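Local coordinates for protein viral CASP8 and FADD-like apoptosis regulator (Molluscum contagiosum virus subtype 1, PDB 2BBR) that blocks death-receptor-induced apoptosis by interfering with caspase-8 recruitment and activation at the death-inducing signaling complex, and also suppresses host NF-kappa-B activation, at residues A59-L64 / F77-E82. Numbering follows the deposited sequence.
Sequences ALVEML and FGLSKE
The Phe-77 ring packs against helix 57-66, meeting Leu-60, Val-61 and Leu-64, and also Leu-57 near the start of that helix. CG2 of Val-61 sits over one face, displaced toward the rim and 4.1 Å from CD1 of Phe-77. At the ring edge, in its plane, Leu-64 brings CD1 to 3.6 Å from CE1 of Phe-77, the two side chains crossing nearly at right angles. Leu-60 touches with its stem, CB lying 3.9 Å from CZ of Phe-77, while its branched end heads off elsewhere; the side chain also touches Leu-55. Val-61 also meets Leu-79: CG2 is 3.7 Å and CG1 4.0 Å from Leu-79 CD1. Placing CG1 anti to the backbone N (chi1 166°) leaves CG2 beside that N, where it serves both partners. No hydrogen bond joins the segments; the contact is wholly apolar. It belongs to the helical bundle of the first death effector domain, closing the turn between helices 70-77 and 81-85 onto helix 57-66. Gly-78, with positive phi (62°), is where the chain leaves helix 70-77, and Leu-79 shares backbone hydrogen bonding with Leu-73. Leu-73 also touches Val-61 and Leu-64. Beyond the turn, Ser-80 N-caps helix 81-85, its OG hydrogen-bonded to Gly-83 N.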
ATOM      1  N   ALA A  59       9.079   9.917  -1.695  1.00 11.08           N
ATOM      2  CA  ALA A  59       8.660   8.532  -1.513  1.00 10.93           C
ATOM      3  C   ALA A  59       8.682   8.122  -0.044  1.00 10.33           C
ATOM      4  O   ALA A  59       7.725   7.531   0.458  1.00 10.34           O
ATOM      5  CB  ALA A  59       9.551   7.601  -2.326  1.00 12.02           C
ATOM      6  N   LEU A  60       9.776   8.435   0.642  1.00 10.04           N
ATOM      7  CA  LEU A  60       9.899   8.088   2.053  1.00 11.29           C
ATOM      8  C   LEU A  60       8.859   8.812   2.896  1.00  9.99           C
ATOM      9  O   LEU A  60       8.271   8.229   3.805  1.00 10.58           O
ATOM     10  CB  LEU A  60      11.307   8.413   2.567  1.00 14.21           C
ATOM     11  CG  LEU A  60      12.432   7.439   2.202  1.00 19.14           C
ATOM     12  CD1 LEU A  60      12.141   6.071   2.800  1.00 21.26           C
ATOM     13  CD2 LEU A  60      12.567   7.344   0.695  1.00 22.45           C
ATOM     14  N   VAL A  61       8.639  10.088   2.599  1.00  9.93           N
ATOM     15  CA  VAL A  61       7.655  10.865   3.336  1.00  9.37           C
ATOM     16  C   VAL A  61       6.266  10.254   3.148  1.00  9.92           C
ATOM     17  O   VAL A  61       5.506  10.120   4.109  1.00 10.45           O
ATOM     18  CB  VAL A  61       7.686  12.340   2.875  1.00 10.38           C
ATOM     19  CG1 VAL A  61       6.454  13.081   3.364  1.00 10.83           C
ATOM     20  CG2 VAL A  61       8.940  13.013   3.421  1.00 11.55           C
ATOM     21  N   GLU A  62       5.939   9.858   1.921  1.00  9.79           N
ATOM     22  CA  GLU A  62       4.636   9.244   1.666  1.00 10.52           C
ATOM     23  C   GLU A  62       4.510   7.927   2.418  1.00 10.05           C
ATOM     24  O   GLU A  62       3.463   7.628   2.992  1.00 10.15           O
ATOM     25  CB  GLU A  62       4.428   8.992   0.174  1.00 11.27           C
ATOM     26  CG  GLU A  62       4.174  10.241  -0.631  1.00 12.09           C
ATOM     27  CD  GLU A  62       3.505   9.931  -1.952  1.00 11.81           C
ATOM     28  OE1 GLU A  62       4.215   9.803  -2.972  1.00 13.28           O
ATOM     29  OE2 GLU A  62       2.265   9.801  -1.959  1.00 11.79           O
ATOM     30  N   MET A  63       5.571   7.125   2.402  1.00  9.61           N
ATOM     31  CA  MET A  63       5.541   5.857   3.115  1.00 10.27           C
ATOM     32  C   MET A  63       5.241   6.075   4.589  1.00  9.98           C
ATOM     33  O   MET A  63       4.376   5.413   5.158  1.00 10.97           O
ATOM     34  CB  MET A  63       6.874   5.129   2.983  1.00  9.97           C
ATOM     35  CG  MET A  63       7.158   4.605   1.596  1.00 11.01           C
ATOM     36  SD  MET A  63       8.761   3.809   1.530  1.00 14.31           S
ATOM     37  CE  MET A  63       8.886   3.461  -0.222  1.00 12.79           C
ATOM     38  N   LEU A  64       5.961   7.003   5.211  1.00  9.88           N
ATOM     39  CA  LEU A  64       5.745   7.270   6.631  1.00  9.78           C
ATOM     40  C   LEU A  64       4.343   7.812   6.897  1.00  9.66           C
ATOM     41  O   LEU A  64       3.723   7.477   7.905  1.00 10.59           O
ATOM     42  CB  LEU A  64       6.807   8.241   7.160  1.00 10.46           C
ATOM     43  CG  LEU A  64       8.243   7.699   7.151  1.00 11.08           C
ATOM     44  CD1 LEU A  64       9.204   8.786   7.609  1.00 12.31           C
ATOM     45  CD2 LEU A  64       8.339   6.474   8.052  1.00 12.07           C
ATOM     46  N   PHE A  77      12.501  14.085   9.063  1.00 13.52           N
ATOM     47  CA  PHE A  77      12.360  15.054   7.986  1.00 14.60           C
ATOM     48  C   PHE A  77      11.887  16.440   8.412  1.00 14.54           C
ATOM     49  O   PHE A  77      11.772  17.337   7.577  1.00 15.25           O
ATOM     50  CB  PHE A  77      11.431  14.484   6.909  1.00 15.26           C
ATOM     51  CG  PHE A  77      11.925  13.192   6.314  1.00 14.68           C
ATOM     52  CD1 PHE A  77      11.336  11.979   6.647  1.00 15.90           C
ATOM     53  CD2 PHE A  77      13.004  13.191   5.438  1.00 16.42           C
ATOM     54  CE1 PHE A  77      11.816  10.782   6.112  1.00 16.72           C
ATOM     55  CE2 PHE A  77      13.491  12.002   4.900  1.00 17.14           C
ATOM     56  CZ  PHE A  77      12.896  10.796   5.237  1.00 17.01           C
ATOM     57  N   GLY A  78      11.630  16.616   9.706  1.00 13.74           N
ATOM     58  CA  GLY A  78      11.178  17.903  10.209  1.00 13.89           C
ATOM     59  C   GLY A  78       9.853  18.341   9.615  1.00 12.68           C
ATOM     60  O   GLY A  78       9.578  19.538   9.499  1.00 15.99           O
ATOM     61  N   LEU A  79       9.020  17.373   9.252  1.00 12.14           N
ATOM     62  CA  LEU A  79       7.732  17.673   8.649  1.00 11.47           C
ATOM     63  C   LEU A  79       6.545  17.371   9.541  1.00 11.38           C
ATOM     64  O   LEU A  79       6.486  16.331  10.196  1.00 12.33           O
ATOM     65  CB  LEU A  79       7.562  16.883   7.350  1.00 12.20           C
ATOM     66  CG  LEU A  79       8.499  17.198   6.188  1.00 11.14           C
ATOM     67  CD1 LEU A  79       8.267  16.210   5.056  1.00 14.53           C
ATOM     68  CD2 LEU A  79       8.270  18.621   5.715  1.00 14.48           C
ATOM     69  N   SER A  80       5.596  18.298   9.555  1.00 11.77           N
ATOM     70  CA  SER A  80       4.360  18.117  10.295  1.00 12.33           C
ATOM     71  C   SER A  80       3.463  17.307   9.357  1.00 11.55           C
ATOM     72  O   SER A  80       3.814  17.071   8.198  1.00 11.68           O
ATOM     73  CB  SER A  80       3.698  19.465  10.555  1.00 13.00           C
ATOM     74  OG  SER A  80       3.306  20.062   9.329  1.00 16.07           O
ATOM     75  N   LYS A  81       2.306  16.894   9.853  1.00 11.48           N
ATOM     76  CA  LYS A  81       1.355  16.138   9.049  1.00 12.78           C
ATOM     77  C   LYS A  81       1.019  16.893   7.756  1.00 12.81           C
ATOM     78  O   LYS A  81       0.999  16.308   6.670  1.00 12.92           O
ATOM     79  CB  LYS A  81       0.087  15.897   9.871  1.00 15.48           C
ATOM     80  CG  LYS A  81      -1.033  15.169   9.153  1.00 15.41           C
ATOM     81  CD  LYS A  81      -2.185  14.915  10.114  1.00 18.01           C
ATOM     82  CE  LYS A  81      -3.360  14.232   9.433  1.00 18.45           C
ATOM     83  NZ  LYS A  81      -4.055  15.126   8.464  1.00 23.29           N
ATOM     84  N   GLU A  82       0.766  18.194   7.879  1.00 12.79           N
ATOM     85  CA  GLU A  82       0.429  19.029   6.727  1.00 13.04           C
ATOM     86  C   GLU A  82       1.599  19.142   5.753  1.00 13.10           C
ATOM     87  O   GLU A  82       1.405  19.157   4.536  1.00 13.26           O
ATOM     88  CB  GLU A  82       0.006  20.432   7.182  1.00 15.84           C
ATOM     89  CG  GLU A  82      -1.360  20.527   7.860  1.00 18.78           C
ATOM     90  CD  GLU A  82      -1.428  19.794   9.190  1.00 19.59           C
ATOM     91  OE1 GLU A  82      -0.387  19.693   9.872  1.00 19.01           O
ATOM     92  OE2 GLU A  82      -2.531  19.337   9.560  1.00 21.69           O
TER